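Local structure of peroxisomal acyl-CoA oxidase 1A (Solanum lycopersicum, 2FON) at residues F456-I461 against V474-G478; W369-L373 against C395-L399; C486-V490 against G594-Q600; Q450-A454 against A542-C546; L168-F174 against V207-T213. The protein probably catalyses the FAD-dependent oxidation of acyl-CoA to 2-enoyl-CoA, the first step of peroxisomal beta-oxidation. One frame throughout, in Å; residues are numbered along the deposited sequence.

How the contacts relate
Contacts 1 and 2 do not touch each other, but both touch contact 4, which lies between them. Contacts 1 and 4 share helix 446-462, their centres 11 Å apart; Tyr476 OH and His545 ND1 are 2.8 Å apart, probably hydrogen-bonded. Contact 2 meets contact 4 where Gly398 packs on Gln450, Val453 and Cys546. FAD lies close by: Leu451 of contact 4 touches it. The Thr396 side chain of contact 2 is about 10 Å from that of Glu443, the predicted proton acceptor. Contact 5, in the beta domain, brings the Tyr208 side chain within about 7 Å of FAD. Contact 3 is remote, its centre 57 Å from that of contact 5.

Contact 1. Residues F456-I461 against V474-G478; sequences FLMKTI and VSYMG
Ile461 and Met477 mark the closest backbone approach, 7.4 Å between their CA atoms, where the helical segment 456-461 faces a turn that tightens into a 3-10 segment at 476-478. Leu457 sets the pattern. Its CD2 methyl sits where two side chains of the turn converge, 3.6 Å from Val474 CG1 and also 3.6 Å from Met477 CE, and the leucine and methionine chains meet nearly at right angles. Met477 can do this because its chain bends at chi2 (-129°): the terminal methyl is carried to Leu457 while the sulfur stays beside Ile461, with Met477 SD 3.8 Å from Ile461 CG1 and just as far from CD1. At the other end Val474 CG1 serves twice, since it also meets Phe456 CE2 at 3.8 Å, the ring and the valine arriving from opposite directions. Thr460 fills the middle only loosely with its CG2 methyl. Its hydroxyl turns back into its own helix, where OG1 bonds Phe456 O at 3.0 Å and lies above one face of the Phe456 ring; that carbonyl also accepts from Thr460 N, on the opposite side of its plane. No hydrogen bond joins the two segments. Around this apolar patch, helix 535-558 supplies His545 against both Leu457 and Val474, helix 499-521 presents Ser514 to Leu457 and Ile461, and helix 389-417 packs on Phe456 through Pro390, Glu391 and Ala394.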
# COMPACT_ATOMS: atom_id res chain seq x y z
N PHE B 456 4.30 -8.11 27.79
CA PHE B 456 3.32 -7.99 28.85
C PHE B 456 2.55 -9.29 29.02
O PHE B 456 2.16 -9.67 30.17
CB PHE B 456 2.36 -6.84 28.56
CG PHE B 456 1.13 -6.90 29.36
CD1 PHE B 456 1.16 -6.64 30.72
CD2 PHE B 456 -0.07 -7.31 28.80
CE1 PHE B 456 -0.01 -6.71 31.48
CE2 PHE B 456 -1.25 -7.41 29.56
CZ PHE B 456 -1.22 -7.10 30.88
N LEU B 457 2.27 -9.93 27.88
CA LEU B 457 1.65 -11.27 27.88
C LEU B 457 2.63 -12.25 28.49
O LEU B 457 2.27 -13.00 29.38
CB LEU B 457 1.25 -11.72 26.49
CG LEU B 457 0.16 -10.91 25.82
CD1 LEU B 457 0.01 -11.43 24.43
CD2 LEU B 457 -1.21 -10.92 26.59
N MET B 458 3.89 -12.19 28.06
CA MET B 458 4.89 -13.06 28.62
C MET B 458 4.98 -12.80 30.08
O MET B 458 4.91 -13.75 30.87
CB MET B 458 6.26 -12.88 27.98
CG MET B 458 6.31 -13.26 26.48
SD MET B 458 5.77 -14.95 26.24
CE MET B 458 4.12 -14.75 25.59
N LYS B 459 5.04 -11.54 30.48
CA LYS B 459 5.00 -11.22 31.92
C LYS B 459 3.76 -11.83 32.58
O LYS B 459 3.85 -12.45 33.64
CB LYS B 459 5.05 -9.71 32.18
CG LYS B 459 5.18 -9.39 33.66
CD LYS B 459 4.90 -7.94 33.93
CE LYS B 459 5.47 -7.53 35.27
NZ LYS B 459 6.20 -6.22 35.11
N THR B 460 2.60 -11.66 31.94
CA THR B 460 1.37 -12.11 32.59
C THR B 460 1.41 -13.60 32.78
O THR B 460 0.92 -14.10 33.79
CB THR B 460 0.13 -11.69 31.81
OG1 THR B 460 -0.10 -10.30 32.03
CG2 THR B 460 -1.08 -12.39 32.30
N ILE B 461 2.01 -14.32 31.83
CA ILE B 461 2.09 -15.75 32.02
C ILE B 461 3.01 -16.09 33.19
O ILE B 461 2.58 -16.80 34.09
CB ILE B 461 2.33 -16.58 30.72
CG1 ILE B 461 1.03 -16.68 29.94
CG2 ILE B 461 2.79 -18.02 31.08
CD1 ILE B 461 1.25 -16.80 28.51
N VAL B 474 -6.79 -9.48 29.85
CA VAL B 474 -6.08 -10.75 29.96
C VAL B 474 -6.67 -11.63 31.02
O VAL B 474 -5.99 -12.53 31.53
CB VAL B 474 -4.57 -10.62 30.20
CG1 VAL B 474 -3.87 -10.14 28.94
CG2 VAL B 474 -4.31 -9.72 31.37
N SER B 475 -7.93 -11.41 31.35
CA SER B 475 -8.52 -12.28 32.34
C SER B 475 -8.68 -13.72 31.78
O SER B 475 -8.66 -14.69 32.53
CB SER B 475 -9.81 -11.69 32.87
OG SER B 475 -10.90 -12.44 32.37
N TYR B 476 -8.79 -13.87 30.47
CA TYR B 476 -8.77 -15.20 29.87
C TYR B 476 -7.54 -16.02 30.23
O TYR B 476 -7.66 -17.22 30.41
CB TYR B 476 -8.97 -15.16 28.38
CG TYR B 476 -7.79 -14.62 27.57
CD1 TYR B 476 -6.88 -15.50 26.98
CD2 TYR B 476 -7.62 -13.26 27.34
CE1 TYR B 476 -5.83 -15.04 26.21
CE2 TYR B 476 -6.58 -12.79 26.59
CZ TYR B 476 -5.68 -13.69 26.02
OH TYR B 476 -4.61 -13.23 25.25
N MET B 477 -6.38 -15.41 30.37
CA MET B 477 -5.17 -16.18 30.69
C MET B 477 -5.20 -16.84 32.06
O MET B 477 -4.33 -17.68 32.39
CB MET B 477 -3.95 -15.32 30.59
CG MET B 477 -3.82 -14.71 29.23
SD MET B 477 -2.16 -15.08 28.71
CE MET B 477 -2.11 -14.38 27.05
N GLY B 478 -6.19 -16.48 32.88
CA GLY B 478 -6.41 -17.17 34.12
C GLY B 478 -7.07 -18.51 33.89
O GLY B 478 -7.26 -19.27 34.82

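Contact 2. Residues W369-L373 against C395-L399; sequences WLKWL and CTAGL
Cys395 SG meets Trp369 at the edge of the indole, in the plane of the ring and 3.4 Å from CH2. The sulfur is 4.5 Å from the centroid of the six-membered ring and 89° off its normal, an edge-on sulfur-aromatic contact. Trp369 swings over to it with CG anti to the backbone N (chi1 171°), and Leu373 CB from the next turn of its own helix lies over one face of the indole. Nearby, Leu370 CD2 meets Thr396 CG2 at 3.6 Å; these two pairs are the close part. Beyond them the touch is lighter: Leu399 CD1 comes to 4.3 Å from Leu370 CD2, and Leu373 CD2 is 4.4 Å from Cys395 SG. The segment axes stay 12.2 Å apart and run nearly antiparallel, at 156°, so the helices meet through side-chain ends alone. Lys371 and Trp372, on the far side of helix 347-380, are exposed. Thr396 turns its methyl to the interface while OG1 bonds Ala392 O and His393 O of its own helix. With no hydrogen bond across, cohesion comes from methyl groups, sulfur and an indole that also makes a cation-pi contact with Lys553, which suggests that shape, more than polar pairing, sets the fit.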
# COMPACT_ATOMS: atom_id res chain seq x y z
N TRP B 369 -15.18 1.36 23.29
CA TRP B 369 -14.85 0.65 24.51
C TRP B 369 -13.62 1.31 25.13
O TRP B 369 -13.45 1.27 26.36
CB TRP B 369 -14.69 -0.86 24.30
CG TRP B 369 -14.13 -1.50 25.51
CD1 TRP B 369 -14.81 -1.83 26.61
CD2 TRP B 369 -12.76 -1.80 25.76
NE1 TRP B 369 -13.94 -2.32 27.56
CE2 TRP B 369 -12.68 -2.32 27.06
CE3 TRP B 369 -11.59 -1.68 25.00
CZ2 TRP B 369 -11.49 -2.73 27.63
CZ3 TRP B 369 -10.38 -2.10 25.56
CH2 TRP B 369 -10.34 -2.61 26.89
N LEU B 370 -12.81 1.98 24.31
CA LEU B 370 -11.64 2.67 24.88
C LEU B 370 -12.02 3.95 25.57
O LEU B 370 -11.36 4.36 26.52
CB LEU B 370 -10.57 2.92 23.85
CG LEU B 370 -9.76 1.71 23.38
CD1 LEU B 370 -8.91 2.15 22.25
CD2 LEU B 370 -8.90 1.12 24.49
N LYS B 371 -13.09 4.57 25.10
CA LYS B 371 -13.70 5.72 25.74
C LYS B 371 -13.99 5.33 27.13
O LYS B 371 -13.68 6.06 28.04
CB LYS B 371 -15.04 6.01 25.06
CG LYS B 371 -15.48 7.44 25.05
CD LYS B 371 -15.75 7.87 23.59
CE LYS B 371 -15.87 9.42 23.49
NZ LYS B 371 -16.19 9.85 22.09
N TRP B 372 -14.58 4.15 27.32
CA TRP B 372 -14.91 3.67 28.67
C TRP B 372 -13.64 3.37 29.41
O TRP B 372 -13.50 3.78 30.56
CB TRP B 372 -15.82 2.44 28.66
CG TRP B 372 -16.00 1.82 30.03
CD1 TRP B 372 -16.87 2.22 31.02
CD2 TRP B 372 -15.26 0.70 30.58
NE1 TRP B 372 -16.72 1.42 32.13
CE2 TRP B 372 -15.75 0.48 31.89
CE3 TRP B 372 -14.23 -0.12 30.09
CZ2 TRP B 372 -15.24 -0.54 32.72
CZ3 TRP B 372 -13.73 -1.15 30.92
CH2 TRP B 372 -14.23 -1.34 32.21
N LEU B 373 -12.72 2.67 28.76
CA LEU B 373 -11.48 2.30 29.41
C LEU B 373 -10.73 3.53 29.92
O LEU B 373 -10.08 3.48 30.96
CB LEU B 373 -10.57 1.44 28.52
CG LEU B 373 -9.33 1.01 29.33
CD1 LEU B 373 -9.59 -0.10 30.34
CD2 LEU B 373 -8.17 0.66 28.41
N CYS B 395 -3.06 -3.08 26.27
CA CYS B 395 -4.30 -3.10 25.56
C CYS B 395 -4.36 -1.93 24.55
O CYS B 395 -4.74 -2.13 23.36
CB CYS B 395 -5.42 -3.04 26.60
SG CYS B 395 -7.08 -2.83 25.96
N THR B 396 -3.97 -0.72 24.99
CA THR B 396 -3.99 0.36 24.04
C THR B 396 -2.86 0.27 23.03
O THR B 396 -3.06 0.59 21.86
CB THR B 396 -4.07 1.75 24.67
OG1 THR B 396 -3.17 1.86 25.78
CG2 THR B 396 -5.45 2.03 25.19
N ALA B 397 -1.68 -0.21 23.40
CA ALA B 397 -0.60 -0.26 22.39
C ALA B 397 -1.00 -1.20 21.25
O ALA B 397 -0.87 -0.88 20.06
CB ALA B 397 0.72 -0.71 23.00
N GLY B 398 -1.52 -2.36 21.66
CA GLY B 398 -1.90 -3.44 20.78
C GLY B 398 -3.00 -3.05 19.88
O GLY B 398 -2.95 -3.33 18.67
N LEU B 399 -4.00 -2.37 20.43
CA LEU B 399 -5.10 -1.90 19.62
C LEU B 399 -4.73 -0.82 18.60
O LEU B 399 -5.26 -0.82 17.44
CB LEU B 399 -6.24 -1.45 20.50
CG LEU B 399 -6.96 -2.65 21.11
CD1 LEU B 399 -8.16 -2.21 21.85
CD2 LEU B 399 -7.38 -3.63 20.05

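Contact 3. Residues C486-V490 against G594-Q600; sequences CRSDV and GYITSKQ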
# COMPACT_ATOMS: atom_id res chain seq x y z
N CYS B 486 -9.10 -27.73 25.28
CA CYS B 486 -10.42 -27.81 24.67
C CYS B 486 -10.36 -28.04 23.14
O CYS B 486 -9.30 -28.06 22.50
CB CYS B 486 -11.32 -26.63 25.06
SG CYS B 486 -10.65 -24.93 24.89
N ARG B 487 -11.52 -28.29 22.57
CA ARG B 487 -11.67 -28.52 21.17
C ARG B 487 -12.91 -27.72 20.89
O ARG B 487 -13.84 -27.72 21.68
CB ARG B 487 -11.96 -30.02 20.89
CG ARG B 487 -10.88 -31.01 21.37
CD ARG B 487 -10.10 -31.71 20.25
NE ARG B 487 -8.75 -32.12 20.70
CZ ARG B 487 -7.62 -31.52 20.33
NH1 ARG B 487 -7.66 -30.47 19.51
NH2 ARG B 487 -6.43 -31.94 20.78
N SER B 488 -12.95 -27.01 19.77
CA SER B 488 -14.23 -26.48 19.36
C SER B 488 -15.25 -27.64 19.33
O SER B 488 -14.89 -28.82 19.18
CB SER B 488 -14.12 -25.80 17.99
OG SER B 488 -15.40 -25.60 17.43
N ASP B 489 -16.52 -27.30 19.47
CA ASP B 489 -17.56 -28.31 19.30
C ASP B 489 -18.55 -27.96 18.18
O ASP B 489 -19.73 -28.34 18.27
CB ASP B 489 -18.33 -28.49 20.62
CG ASP B 489 -18.94 -27.18 21.11
OD1 ASP B 489 -18.45 -26.08 20.65
OD2 ASP B 489 -19.88 -27.26 21.94
N VAL B 490 -18.08 -27.23 17.16
CA VAL B 490 -18.91 -26.82 16.03
C VAL B 490 -19.36 -28.03 15.20
O VAL B 490 -18.57 -28.89 14.80
CB VAL B 490 -18.15 -25.80 15.15
CG1 VAL B 490 -18.86 -25.60 13.82
CG2 VAL B 490 -18.01 -24.47 15.87
N GLY B 594 -4.68 -27.48 17.71
CA GLY B 594 -5.67 -28.56 17.71
C GLY B 594 -7.09 -28.06 17.93
O GLY B 594 -8.04 -28.81 17.74
N TYR B 595 -7.24 -26.78 18.31
CA TYR B 595 -8.54 -26.29 18.75
C TYR B 595 -9.72 -26.60 17.81
O TYR B 595 -10.82 -26.96 18.28
CB TYR B 595 -8.51 -24.82 19.18
CG TYR B 595 -9.87 -24.40 19.67
CD1 TYR B 595 -10.30 -24.71 20.96
CD2 TYR B 595 -10.76 -23.76 18.80
CE1 TYR B 595 -11.58 -24.35 21.38
CE2 TYR B 595 -12.03 -23.41 19.20
CZ TYR B 595 -12.45 -23.70 20.50
OH TYR B 595 -13.73 -23.32 20.86
N ILE B 596 -9.49 -26.48 16.51
CA ILE B 596 -10.49 -26.87 15.49
C ILE B 596 -9.92 -27.93 14.54
O ILE B 596 -8.71 -28.05 14.40
CB ILE B 596 -10.91 -25.62 14.68
CG1 ILE B 596 -9.74 -25.04 13.92
CG2 ILE B 596 -11.46 -24.51 15.60
CD1 ILE B 596 -10.12 -23.91 12.99
N THR B 597 -10.78 -28.69 13.86
CA THR B 597 -10.33 -29.64 12.83
C THR B 597 -10.61 -29.09 11.44
O THR B 597 -11.17 -27.99 11.29
CB THR B 597 -11.08 -30.99 12.89
OG1 THR B 597 -12.46 -30.77 12.57
CG2 THR B 597 -10.94 -31.68 14.26
N SER B 598 -10.24 -29.84 10.41
CA SER B 598 -10.47 -29.32 9.07
C SER B 598 -11.92 -29.05 8.80
O SER B 598 -12.28 -27.92 8.49
CB SER B 598 -9.89 -30.19 8.00
OG SER B 598 -8.55 -29.79 7.86
N LYS B 599 -12.75 -30.08 8.98
CA LYS B 599 -14.17 -29.93 8.72
C LYS B 599 -14.62 -28.61 9.35
O LYS B 599 -15.28 -27.78 8.69
CB LYS B 599 -15.00 -31.18 9.24
N GLN B 600 -14.23 -28.40 10.61
CA GLN B 600 -14.66 -27.21 11.35
C GLN B 600 -14.21 -25.88 10.72
O GLN B 600 -15.00 -24.92 10.67
CB GLN B 600 -14.24 -27.32 12.81
CG GLN B 600 -14.68 -28.63 13.40
CD GLN B 600 -14.59 -28.67 14.90
OE1 GLN B 600 -13.51 -28.87 15.47
NE2 GLN B 600 -15.73 -28.51 15.56
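Tyr595 and Ser488 are held together by backbone and ring alike: Ser488 N donates to Tyr595 O at 2.6 Å, a straight bond (166° at the hydrogen) that meets the oxygen nearly along the C=O axis, and the same nitrogen lies 3.3 Å above one face of the Tyr595 ring, toward its rim. From CB, with CG anti to the backbone N (chi1 -178°), the tyrosine runs out beneath the 486-490 loop. Ser488 N lies over the CE1-CZ side of the ring, 3.4 Å from both atoms; CG and the CD atoms lie farther from it. CE1 has Cys486 SG at the ring edge, 3.7 Å away, a sulfur-aromatic contact, while CE2 on the other flank meets Ser488 CB at 3.4 Å. At the tip OH passes Ser488 CA at 3.5 Å and bonds Glu504 of helix 499-521. A leucine here would probably leave Glu504 without that hydroxyl and take the flat surface from under the Ser488 peptide, freeing the loop to shift. Farther along, Gln600 NE2 donates to Val490 O at 3.0 Å, in the carbonyl plane and on a lone pair. Its OE1 accepts from Thr597 N at 3.2 Å, so one amide, gripped at both ends, ties loop to helix. Ser598, next to Thr597, bonds Gly592 O of the second subunit. The loop is shaped by an ST turn, Val490 N donating to Ser488 OG. The bond from the N-cap Thr597 N to Gln600 OE1 is the side-chain half of a capping box at the start of helix 598-615, and the same amide holds the ST-turn loop by Val490 O.

Contact 4. Residues Q450-A454 against A542-C546; sequences QLQVA and AVAHC
Gln450 reaches Ala542 and Cys546 by way of its torsions: CG lies beside the backbone N (chi1 -61°), and a bend at chi2 (-107°) turns the amide across the start of segment 542-546. On the way its CB comes 4.1 Å from Ala542 CB. The amide then ends beside Cys546, whose own SG is swung to the side of its backbone N, with Gln450 NE2 3.6 Å from Cys546 SG. Neither end of this amide forms a hydrogen bond across the two segments; it packs against the Ala542 methyl and the Cys546 sulfur, with NE2 also close to Gly398 O of helix 389-417. Val453, one helical turn on, does the apolar work mostly through its CG1 methyl. Its CG1 lies 3.9 Å from Ala542 CB and 4.0 Å from His545 CD2, reaching the imidazole obliquely, and 4.4 Å from Cys546 SG. Small residues make the closeness possible: Ala454 CA and Ala542 CA stand only 5.1 Å apart, and Ala454 N is 4.0 Å from Ala542 CB, so the alanine methyl sits nearly on the partner backbone. The segment axes cross close to perpendicular, at 86°, and 9.4 Å apart, which concentrates the contact around Ala542. His545 is buried, and its ND1 is satisfied by Tyr476 OH. On one flank helix 389-417 closes the crossing, with Ala397 on Val453, Ser401 on Gln450 and Leu402 on both Val543 and Cys546; helix 499-521 backs His545 and Ala544, while Leu451, pointing away from this crossing, touches the FAD.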
# COMPACT_ATOMS: atom_id res chain seq x y z
N GLN B 450 3.88 -3.74 19.16
CA GLN B 450 3.44 -5.10 19.43
C GLN B 450 4.49 -5.92 20.16
O GLN B 450 4.14 -6.91 20.76
CB GLN B 450 2.82 -5.79 18.23
CG GLN B 450 1.59 -5.06 17.73
CD GLN B 450 0.29 -5.78 18.06
OE1 GLN B 450 0.29 -6.77 18.77
NE2 GLN B 450 -0.84 -5.26 17.54
N LEU B 451 5.74 -5.50 20.19
CA LEU B 451 6.67 -6.23 21.03
C LEU B 451 6.37 -5.85 22.47
O LEU B 451 6.46 -6.70 23.35
CB LEU B 451 8.11 -5.96 20.68
CG LEU B 451 8.68 -6.44 19.32
CD1 LEU B 451 9.93 -5.64 18.95
CD2 LEU B 451 9.02 -7.90 19.36
N GLN B 452 5.97 -4.61 22.73
CA GLN B 452 5.48 -4.25 24.09
C GLN B 452 4.32 -5.12 24.50
O GLN B 452 4.30 -5.61 25.63
CB GLN B 452 5.06 -2.81 24.19
CG GLN B 452 6.19 -1.98 24.63
CD GLN B 452 6.23 -0.65 23.92
OE1 GLN B 452 5.27 0.12 23.93
NE2 GLN B 452 7.37 -0.36 23.29
N VAL B 453 3.34 -5.31 23.62
CA VAL B 453 2.22 -6.18 23.97
C VAL B 453 2.71 -7.57 24.37
O VAL B 453 2.39 -8.05 25.43
CB VAL B 453 1.11 -6.18 22.88
CG1 VAL B 453 0.03 -7.19 23.25
CG2 VAL B 453 0.50 -4.75 22.72
N ALA B 454 3.58 -8.16 23.55
CA ALA B 454 4.22 -9.47 23.80
C ALA B 454 4.83 -9.62 25.17
O ALA B 454 4.48 -10.60 25.89
CB ALA B 454 5.27 -9.74 22.77
N ALA B 542 1.09 -11.46 20.09
CA ALA B 542 0.51 -10.12 20.31
C ALA B 542 -0.65 -9.77 19.34
O ALA B 542 -1.72 -9.26 19.79
CB ALA B 542 1.53 -9.10 20.23
N VAL B 543 -0.49 -10.08 18.04
CA VAL B 543 -1.57 -9.84 17.08
C VAL B 543 -2.78 -10.63 17.50
O VAL B 543 -3.85 -10.07 17.68
CB VAL B 543 -1.17 -10.02 15.54
CG1 VAL B 543 -2.39 -9.81 14.61
CG2 VAL B 543 -0.04 -9.03 15.11
N ALA B 544 -2.61 -11.92 17.70
CA ALA B 544 -3.74 -12.80 18.06
C ALA B 544 -4.57 -12.27 19.28
O ALA B 544 -5.81 -12.25 19.25
CB ALA B 544 -3.24 -14.23 18.31
N HIS B 545 -3.84 -11.83 20.30
CA HIS B 545 -4.42 -11.19 21.48
C HIS B 545 -5.21 -9.93 21.16
O HIS B 545 -6.34 -9.78 21.63
CB HIS B 545 -3.34 -10.91 22.53
CG HIS B 545 -3.81 -10.05 23.67
ND1 HIS B 545 -4.65 -10.52 24.67
CD2 HIS B 545 -3.52 -8.77 23.99
CE1 HIS B 545 -4.87 -9.55 25.54
NE2 HIS B 545 -4.21 -8.47 25.15
N CYS B 546 -4.64 -9.05 20.35
CA CYS B 546 -5.36 -7.86 19.93
C CYS B 546 -6.64 -8.17 19.15
O CYS B 546 -7.69 -7.56 19.38
CB CYS B 546 -4.45 -6.92 19.15
SG CYS B 546 -3.05 -6.30 20.21

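Contact 5. Residues L168-F174 against V207-T213; sequences LETTATF and VYARLIT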
# COMPACT_ATOMS: atom_id res chain seq x y z
N LEU B 168 17.25 10.37 22.80
CA LEU B 168 17.39 11.67 22.12
C LEU B 168 18.71 12.34 22.49
O LEU B 168 19.25 12.16 23.60
CB LEU B 168 16.28 12.66 22.52
CG LEU B 168 14.83 12.31 22.21
CD1 LEU B 168 13.90 13.19 23.01
CD2 LEU B 168 14.43 12.31 20.72
N GLU B 169 19.22 13.16 21.57
CA GLU B 169 20.53 13.77 21.80
C GLU B 169 20.44 15.24 22.17
O GLU B 169 21.42 15.78 22.67
CB GLU B 169 21.46 13.62 20.59
CG GLU B 169 21.69 12.23 20.05
CD GLU B 169 22.59 12.27 18.79
OE1 GLU B 169 23.77 12.71 18.89
OE2 GLU B 169 22.10 11.87 17.69
N THR B 170 19.32 15.90 21.90
CA THR B 170 19.19 17.32 22.27
C THR B 170 19.38 17.47 23.77
O THR B 170 18.79 16.69 24.52
CB THR B 170 17.80 17.90 21.89
OG1 THR B 170 17.54 17.68 20.50
CG2 THR B 170 17.78 19.39 22.14
N THR B 171 20.21 18.44 24.22
CA THR B 171 20.40 18.67 25.65
C THR B 171 19.89 20.00 26.21
O THR B 171 19.90 21.02 25.54
CB THR B 171 21.88 18.51 26.13
OG1 THR B 171 22.72 19.47 25.46
CG2 THR B 171 22.41 17.10 25.90
N ALA B 172 19.47 19.96 27.48
CA ALA B 172 19.00 21.12 28.21
C ALA B 172 19.80 21.22 29.50
O ALA B 172 19.58 20.41 30.42
CB ALA B 172 17.58 20.97 28.53
N THR B 173 20.68 22.22 29.59
CA THR B 173 21.70 22.22 30.61
C THR B 173 21.49 23.38 31.54
O THR B 173 21.54 24.54 31.13
CB THR B 173 23.13 22.31 30.01
OG1 THR B 173 23.32 21.25 29.06
CG2 THR B 173 24.17 22.13 31.10
N PHE B 174 21.26 23.09 32.81
CA PHE B 174 20.87 24.14 33.65
C PHE B 174 22.06 25.03 33.91
O PHE B 174 23.20 24.54 34.07
CB PHE B 174 20.28 23.62 34.94
CG PHE B 174 19.87 24.70 35.85
CD1 PHE B 174 18.82 25.52 35.51
CD2 PHE B 174 20.61 24.98 36.97
CE1 PHE B 174 18.45 26.58 36.29
CE2 PHE B 174 20.26 26.04 37.80
CZ PHE B 174 19.16 26.84 37.45
N VAL B 207 9.93 21.32 23.52
CA VAL B 207 11.13 20.62 23.03
C VAL B 207 11.50 19.61 24.08
O VAL B 207 11.84 19.96 25.20
CB VAL B 207 12.30 21.62 22.92
CG1 VAL B 207 13.61 20.96 22.60
CG2 VAL B 207 11.99 22.67 21.91
N TYR B 208 11.42 18.33 23.72
CA TYR B 208 12.03 17.25 24.53
C TYR B 208 13.58 17.20 24.44
O TYR B 208 14.14 17.27 23.36
CB TYR B 208 11.30 15.91 24.26
CG TYR B 208 9.93 16.05 24.82
CD1 TYR B 208 8.88 16.58 24.05
CD2 TYR B 208 9.70 15.82 26.17
CE1 TYR B 208 7.61 16.79 24.63
CE2 TYR B 208 8.47 16.02 26.75
CZ TYR B 208 7.44 16.51 25.99
OH TYR B 208 6.23 16.70 26.62
N ALA B 209 14.25 17.13 25.57
CA ALA B 209 15.72 17.12 25.64
C ALA B 209 16.17 16.48 26.93
O ALA B 209 15.39 16.32 27.89
CB ALA B 209 16.26 18.53 25.55
N ARG B 210 17.44 16.09 26.98
CA ARG B 210 17.92 15.42 28.17
C ARG B 210 18.26 16.52 29.14
O ARG B 210 19.05 17.41 28.82
CB ARG B 210 19.18 14.58 27.91
CG ARG B 210 19.27 13.81 26.60
CD ARG B 210 20.46 12.79 26.67
NE ARG B 210 20.10 11.78 27.67
CZ ARG B 210 19.19 10.82 27.47
NH1 ARG B 210 18.60 10.69 26.28
NH2 ARG B 210 18.87 9.99 28.45
N LEU B 211 17.68 16.48 30.33
CA LEU B 211 18.02 17.43 31.37
C LEU B 211 19.41 17.12 32.01
O LEU B 211 19.62 16.03 32.57
CB LEU B 211 16.90 17.53 32.43
CG LEU B 211 17.16 18.36 33.68
CD1 LEU B 211 17.47 19.82 33.38
CD2 LEU B 211 15.96 18.28 34.58
N ILE B 212 20.33 18.08 31.89
CA ILE B 212 21.64 18.03 32.52
C ILE B 212 21.71 19.16 33.58
O ILE B 212 21.68 20.36 33.28
CB ILE B 212 22.78 18.26 31.47
CG1 ILE B 212 22.67 17.32 30.25
CG2 ILE B 212 24.17 18.23 32.15
CD1 ILE B 212 22.49 15.87 30.61
N THR B 213 21.79 18.76 34.84
CA THR B 213 21.88 19.70 35.92
C THR B 213 22.61 18.98 37.04
O THR B 213 22.49 17.76 37.16
CB THR B 213 20.49 20.29 36.37
OG1 THR B 213 20.68 21.23 37.42
CG2 THR B 213 19.56 19.24 36.89
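Arg210 NH1 is shared by two carbonyls: it donates to Leu168 O at 3.1 Å and also to Gln166 O. The bond to Leu168 is well made, 164° at the hydrogen, on a lone pair of the carbonyl and almost in the guanidinium plane. A bend at chi3 (68°) folds the arginine back over the loop before strand 171-174, so that its CG and CD also lie beside Leu168 O, and its NE forms a salt bridge with Asp217. Below this, the strands pair in parallel register. Arg210 N donates to Thr170 O at 2.9 Å, Ala172 N returns the bond to Arg210 O at 2.9 Å, Ile212 N goes to Ala172 O, and Phe174 N closes the ladder on Ile212 O at 2.8 Å. Thr171, Thr173, Arg210 and Ile212 share one face, where Thr173 OG1 is 3.9 Å from Ile212 CB; Ala172 and Leu211 turn to the other. Near the start of the pairing Ala209 CB packs against Thr170 CG2 at 3.8 Å. Replacing Arg210 with a methionine would probably leave the Leu168 and Gln166 carbonyls and the Asp217 carboxylate without their mate and let the loop before the strand move. In this middle beta domain the backbone ladder supplies the regular pairing, while one charged side chain ties the incoming loop to its own strand and, through Asp217, to the neighbouring strand 216-226 of the same sheet.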